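Local coordinates for peptidoglycan recognition protein 3 (Branchiostoma belcheri tsingtauense, PDB 4Z8I) that probably hydrolyses the amide bond between N-acetylmuramic acid and L-alanine in bacterial peptidoglycan, as a zinc amidase fused to a chitin-binding domain, at residues 68-80 with 111-125. Numbering follows the deposited sequence.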
# COMPACT_ATOMS: atom_id res chain seq x y z
N SER A 68 -12.19 -1.58 -6.13
CA SER A 68 -12.05 -2.58 -7.18
C SER A 68 -12.21 -1.97 -8.57
O SER A 68 -12.68 -0.84 -8.71
CB SER A 68 -13.06 -3.72 -7.00
OG SER A 68 -14.37 -3.28 -7.31
N LYS A 69 -11.81 -2.73 -9.59
CA LYS A 69 -11.89 -2.27 -10.97
C LYS A 69 -13.31 -1.89 -11.38
O LYS A 69 -13.52 -0.89 -12.07
CB LYS A 69 -11.32 -3.33 -11.92
CG LYS A 69 -9.85 -3.65 -11.67
CD LYS A 69 -9.02 -3.62 -12.94
CE LYS A 69 -9.29 -4.83 -13.82
NZ LYS A 69 -8.24 -4.98 -14.87
N SER A 70 -14.28 -2.67 -10.93
CA SER A 70 -15.68 -2.38 -11.23
C SER A 70 -16.17 -1.14 -10.49
O SER A 70 -17.14 -0.50 -10.91
CB SER A 70 -16.56 -3.58 -10.87
OG SER A 70 -16.57 -3.80 -9.48
N GLU A 71 -15.51 -0.79 -9.40
CA GLU A 71 -15.90 0.39 -8.63
C GLU A 71 -15.35 1.69 -9.20
O GLU A 71 -16.01 2.73 -9.14
CB GLU A 71 -15.51 0.25 -7.16
CG GLU A 71 -16.27 -0.82 -6.41
CD GLU A 71 -15.99 -0.79 -4.92
OE1 GLU A 71 -15.21 -1.63 -4.44
OE2 GLU A 71 -16.56 0.09 -4.23
N TRP A 72 -14.13 1.64 -9.75
CA TRP A 72 -13.56 2.84 -10.37
C TRP A 72 -13.88 2.95 -11.86
O TRP A 72 -13.49 3.91 -12.51
CB TRP A 72 -12.06 3.02 -10.08
CG TRP A 72 -11.11 1.94 -10.56
CD1 TRP A 72 -10.54 0.96 -9.80
CD2 TRP A 72 -10.58 1.78 -11.89
NE1 TRP A 72 -9.70 0.19 -10.57
CE2 TRP A 72 -9.71 0.67 -11.86
CE3 TRP A 72 -10.76 2.46 -13.09
CZ2 TRP A 72 -9.02 0.23 -12.99
CZ3 TRP A 72 -10.08 2.02 -14.22
CH2 TRP A 72 -9.22 0.91 -14.16
N GLY A 73 -14.60 1.96 -12.38
CA GLY A 73 -15.09 2.02 -13.74
C GLY A 73 -14.13 1.51 -14.79
O GLY A 73 -14.05 2.07 -15.89
N SER A 74 -13.41 0.44 -14.47
CA SER A 74 -12.47 -0.16 -15.40
C SER A 74 -13.19 -0.63 -16.66
O SER A 74 -14.36 -0.99 -16.62
CB SER A 74 -11.76 -1.34 -14.75
OG SER A 74 -10.93 -2.01 -15.68
N ARG A 75 -12.47 -0.61 -17.78
CA ARG A 75 -13.00 -1.15 -19.01
C ARG A 75 -12.75 -2.65 -19.00
O ARG A 75 -11.98 -3.14 -18.17
CB ARG A 75 -12.32 -0.51 -20.23
CG ARG A 75 -10.90 -0.98 -20.48
CD ARG A 75 -10.49 -0.73 -21.92
NE ARG A 75 -9.92 0.60 -22.11
CZ ARG A 75 -9.47 1.07 -23.27
NH1 ARG A 75 -8.97 2.29 -23.35
NH2 ARG A 75 -9.54 0.31 -24.36
N ALA A 76 -13.40 -3.37 -19.90
CA ALA A 76 -13.21 -4.81 -19.96
C ALA A 76 -11.77 -5.16 -20.33
O ALA A 76 -11.22 -4.64 -21.30
CB ALA A 76 -14.18 -5.43 -20.95
N THR A 77 -11.15 -6.03 -19.53
CA THR A 77 -9.83 -6.56 -19.84
C THR A 77 -9.85 -8.09 -19.78
O THR A 77 -10.83 -8.68 -19.35
CB THR A 77 -8.75 -6.03 -18.88
OG1 THR A 77 -9.08 -6.38 -17.53
CG2 THR A 77 -8.63 -4.51 -18.99
N ASN A 78 -8.76 -8.71 -20.23
CA ASN A 78 -8.66 -10.16 -20.24
C ASN A 78 -7.19 -10.58 -20.20
O ASN A 78 -6.74 -11.39 -21.01
CB ASN A 78 -9.35 -10.73 -21.48
CG ASN A 78 -9.60 -12.22 -21.38
OD1 ASN A 78 -9.67 -12.79 -20.29
ND2 ASN A 78 -9.73 -12.87 -22.53
N TYR A 79 -6.46 -10.01 -19.25
CA TYR A 79 -5.03 -10.25 -19.12
C TYR A 79 -4.76 -11.24 -17.99
O TYR A 79 -5.07 -10.97 -16.83
CB TYR A 79 -4.29 -8.94 -18.86
CG TYR A 79 -2.81 -9.09 -18.60
CD1 TYR A 79 -1.92 -9.22 -19.65
CD2 TYR A 79 -2.31 -9.08 -17.31
CE1 TYR A 79 -0.57 -9.35 -19.42
CE2 TYR A 79 -0.96 -9.21 -17.07
CZ TYR A 79 -0.09 -9.34 -18.13
OH TYR A 79 1.25 -9.47 -17.89
N ASN A 80 -4.20 -12.39 -18.34
CA ASN A 80 -4.03 -13.45 -17.36
C ASN A 80 -2.62 -14.03 -17.30
O ASN A 80 -2.44 -15.25 -17.22
CB ASN A 80 -5.06 -14.56 -17.61
CG ASN A 80 -6.49 -14.03 -17.66
OD1 ASN A 80 -7.10 -13.75 -16.62
ND2 ASN A 80 -7.02 -13.88 -18.87
N ARG A 111 -9.02 5.81 -14.68
CA ARG A 111 -9.63 5.50 -15.98
C ARG A 111 -8.81 6.10 -17.12
O ARG A 111 -8.59 5.46 -18.16
CB ARG A 111 -11.07 6.03 -16.01
CG ARG A 111 -12.13 4.95 -16.20
CD ARG A 111 -13.37 5.22 -15.36
NE ARG A 111 -13.87 6.58 -15.53
CZ ARG A 111 -14.40 7.31 -14.55
NH1 ARG A 111 -14.48 6.81 -13.32
NH2 ARG A 111 -14.83 8.53 -14.79
N ASN A 112 -8.36 7.33 -16.92
CA ASN A 112 -7.49 8.02 -17.87
C ASN A 112 -6.18 7.28 -18.06
O ASN A 112 -5.73 7.08 -19.19
CB ASN A 112 -7.18 9.44 -17.40
CG ASN A 112 -8.37 10.36 -17.41
OD1 ASN A 112 -8.34 11.40 -16.76
ND2 ASN A 112 -9.41 10.03 -18.16
N ILE A 113 -5.55 6.90 -16.95
CA ILE A 113 -4.27 6.20 -17.02
C ILE A 113 -4.42 4.86 -17.75
O ILE A 113 -3.57 4.49 -18.57
CB ILE A 113 -3.66 6.00 -15.62
CG1 ILE A 113 -3.29 7.36 -15.02
CG2 ILE A 113 -2.43 5.11 -15.68
CD1 ILE A 113 -2.61 7.28 -13.66
N GLN A 114 -5.51 4.16 -17.47
CA GLN A 114 -5.80 2.90 -18.14
C GLN A 114 -5.96 3.12 -19.64
O GLN A 114 -5.37 2.41 -20.44
CB GLN A 114 -7.06 2.25 -17.56
CG GLN A 114 -7.38 0.88 -18.16
CD GLN A 114 -8.64 0.26 -17.57
OE1 GLN A 114 -9.72 0.84 -17.64
NE2 GLN A 114 -8.50 -0.92 -17.00
N ASN A 115 -6.76 4.12 -20.01
CA ASN A 115 -6.97 4.44 -21.41
C ASN A 115 -5.68 4.80 -22.12
O ASN A 115 -5.48 4.47 -23.29
CB ASN A 115 -8.00 5.56 -21.57
CG ASN A 115 -9.39 5.14 -21.17
OD1 ASN A 115 -9.68 3.95 -21.05
ND2 ASN A 115 -10.27 6.11 -20.99
N TYR A 116 -4.78 5.48 -21.41
CA TYR A 116 -3.48 5.83 -21.97
C TYR A 116 -2.61 4.60 -22.18
O TYR A 116 -1.95 4.47 -23.21
CB TYR A 116 -2.77 6.85 -21.08
CG TYR A 116 -1.32 7.09 -21.45
CD1 TYR A 116 -0.96 7.49 -22.73
CD2 TYR A 116 -0.31 6.94 -20.50
CE1 TYR A 116 0.36 7.72 -23.06
CE2 TYR A 116 1.01 7.17 -20.83
CZ TYR A 116 1.34 7.56 -22.11
OH TYR A 116 2.65 7.78 -22.44
N HIS A 117 -2.62 3.69 -21.22
CA HIS A 117 -1.81 2.48 -21.32
C HIS A 117 -2.32 1.51 -22.39
O HIS A 117 -1.53 0.90 -23.11
CB HIS A 117 -1.72 1.76 -19.97
CG HIS A 117 -0.80 2.43 -19.00
ND1 HIS A 117 -0.63 1.98 -17.71
CD2 HIS A 117 -0.01 3.52 -19.13
CE1 HIS A 117 0.24 2.75 -17.09
NE2 HIS A 117 0.63 3.70 -17.92
N MET A 118 -3.63 1.38 -22.50
CA MET A 118 -4.24 0.43 -23.43
C MET A 118 -4.36 0.98 -24.86
O MET A 118 -4.07 0.28 -25.82
CB MET A 118 -5.60 -0.03 -22.91
CG MET A 118 -5.54 -0.66 -21.53
SD MET A 118 -7.12 -1.35 -21.01
CE MET A 118 -7.36 -2.57 -22.31
N ASP A 119 -4.80 2.23 -24.99
CA ASP A 119 -5.01 2.82 -26.31
C ASP A 119 -3.78 3.57 -26.85
O ASP A 119 -3.51 3.55 -28.05
CB ASP A 119 -6.23 3.76 -26.30
CG ASP A 119 -7.52 3.03 -25.98
OD1 ASP A 119 -7.69 1.88 -26.43
OD2 ASP A 119 -8.37 3.62 -25.27
N GLY A 120 -3.05 4.22 -25.96
CA GLY A 120 -1.88 4.98 -26.36
C GLY A 120 -0.62 4.13 -26.47
O GLY A 120 0.18 4.32 -27.39
N ARG A 121 -0.45 3.19 -25.55
CA ARG A 121 0.75 2.37 -25.52
C ARG A 121 0.51 0.91 -25.91
O ARG A 121 1.45 0.17 -26.17
CB ARG A 121 1.43 2.47 -24.15
CG ARG A 121 1.79 3.89 -23.75
CD ARG A 121 3.13 3.97 -23.05
NE ARG A 121 3.00 4.17 -21.61
CZ ARG A 121 4.03 4.31 -20.78
NH1 ARG A 121 5.27 4.28 -21.24
NH2 ARG A 121 3.82 4.49 -19.48
N GLY A 122 -0.75 0.50 -25.94
CA GLY A 122 -1.09 -0.84 -26.38
C GLY A 122 -0.98 -1.93 -25.34
O GLY A 122 -0.87 -3.11 -25.68
N TYR A 123 -1.02 -1.56 -24.06
CA TYR A 123 -0.96 -2.54 -22.98
C TYR A 123 -2.26 -3.35 -22.95
O TYR A 123 -3.29 -2.91 -23.47
CB TYR A 123 -0.75 -1.86 -21.63
CG TYR A 123 0.59 -1.18 -21.42
CD1 TYR A 123 1.51 -1.05 -22.46
CD2 TYR A 123 0.95 -0.69 -20.17
CE1 TYR A 123 2.73 -0.43 -22.26
CE2 TYR A 123 2.17 -0.07 -19.97
CZ TYR A 123 3.05 0.05 -21.01
OH TYR A 123 4.26 0.66 -20.81
N SER A 124 -2.21 -4.53 -22.34
CA SER A 124 -3.40 -5.37 -22.20
C SER A 124 -4.30 -4.85 -21.09
O SER A 124 -5.48 -5.21 -21.01
CB SER A 124 -3.00 -6.82 -21.92
OG SER A 124 -2.17 -7.34 -22.94
N ASP A 125 -3.74 -4.01 -20.23
CA ASP A 125 -4.46 -3.43 -19.10
C ASP A 125 -3.59 -2.30 -18.55
O ASP A 125 -2.47 -2.11 -19.01
CB ASP A 125 -4.70 -4.49 -18.02
CG ASP A 125 -5.64 -4.01 -16.93
OD1 ASP A 125 -6.24 -2.93 -17.08
OD2 ASP A 125 -5.79 -4.73 -15.92
O HOH W 1 -7.09 -7.17 -22.59
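Gln-114 projects from helix 103-120 toward the loop after the short helix 69-72 and ties it in place. Its CG stands anti to the backbone N (chi1 -177°) and the chain runs on extended, which carries the amide right to the loop. There OE1 takes the backbone N-H of Arg-75 at 3.1 Å, while NE2 gives one hydrogen to Ser-74 OG at 3.0 Å, nearly straight, and another to Asp-125 OD1. With three bonds, this buried amide can hardly turn. Trp-72 brings CH2 of its ring against the same amide, with NE2 near the ring plane; its indole NE1 is bonded to Glu-140 O.

Beside Gln-114 and one turn further along the helix, Asn-115, Met-118 and Asp-119 take up the side chain of Arg-75, which bends at chi3 (88°). Met-118 covers one face of the guanidinium, its CB 4.0 Å above the centre of the plane, and its SD rests against Arg-75 CD. At the edge NH1 meets Asn-115 OD1 at 2.9 Å and also Asp-119 OD2, while NH2 bonds Asp-119 OD1 on the syn side, completing a two-pronged salt bridge. Were Arg-75 an alanine, Asp-119 would probably lose this charged partner, Asn-115 OD1 a donor, and Met-118 the flat group it covers.

Asp-125 is held twice: besides the Gln-114 hydrogen on OD1, OD2 forms a salt bridge with Lys-69 NZ at 2.7 Å, and the same NZ donates to Thr-77 OG1. Thr-77 CG2 packs 3.4 Å from Asp-125 OD1, and Tyr-79 CD1 touches Ser-124 CB. At the other end Arg-111 NH1 donates to Trp-72 O, in its own guanidinium plane but from above the carbonyl plane.

Side-chain hydrogen bonds, two of them to backbone atoms, and two salt bridges thus join the segment just after edge strand 66-67 to helix 103-120 and the turn beyond it, in an amidase domain whose mixed beta-sheet with surrounding helices is the fold of peptidoglycan recognition proteins.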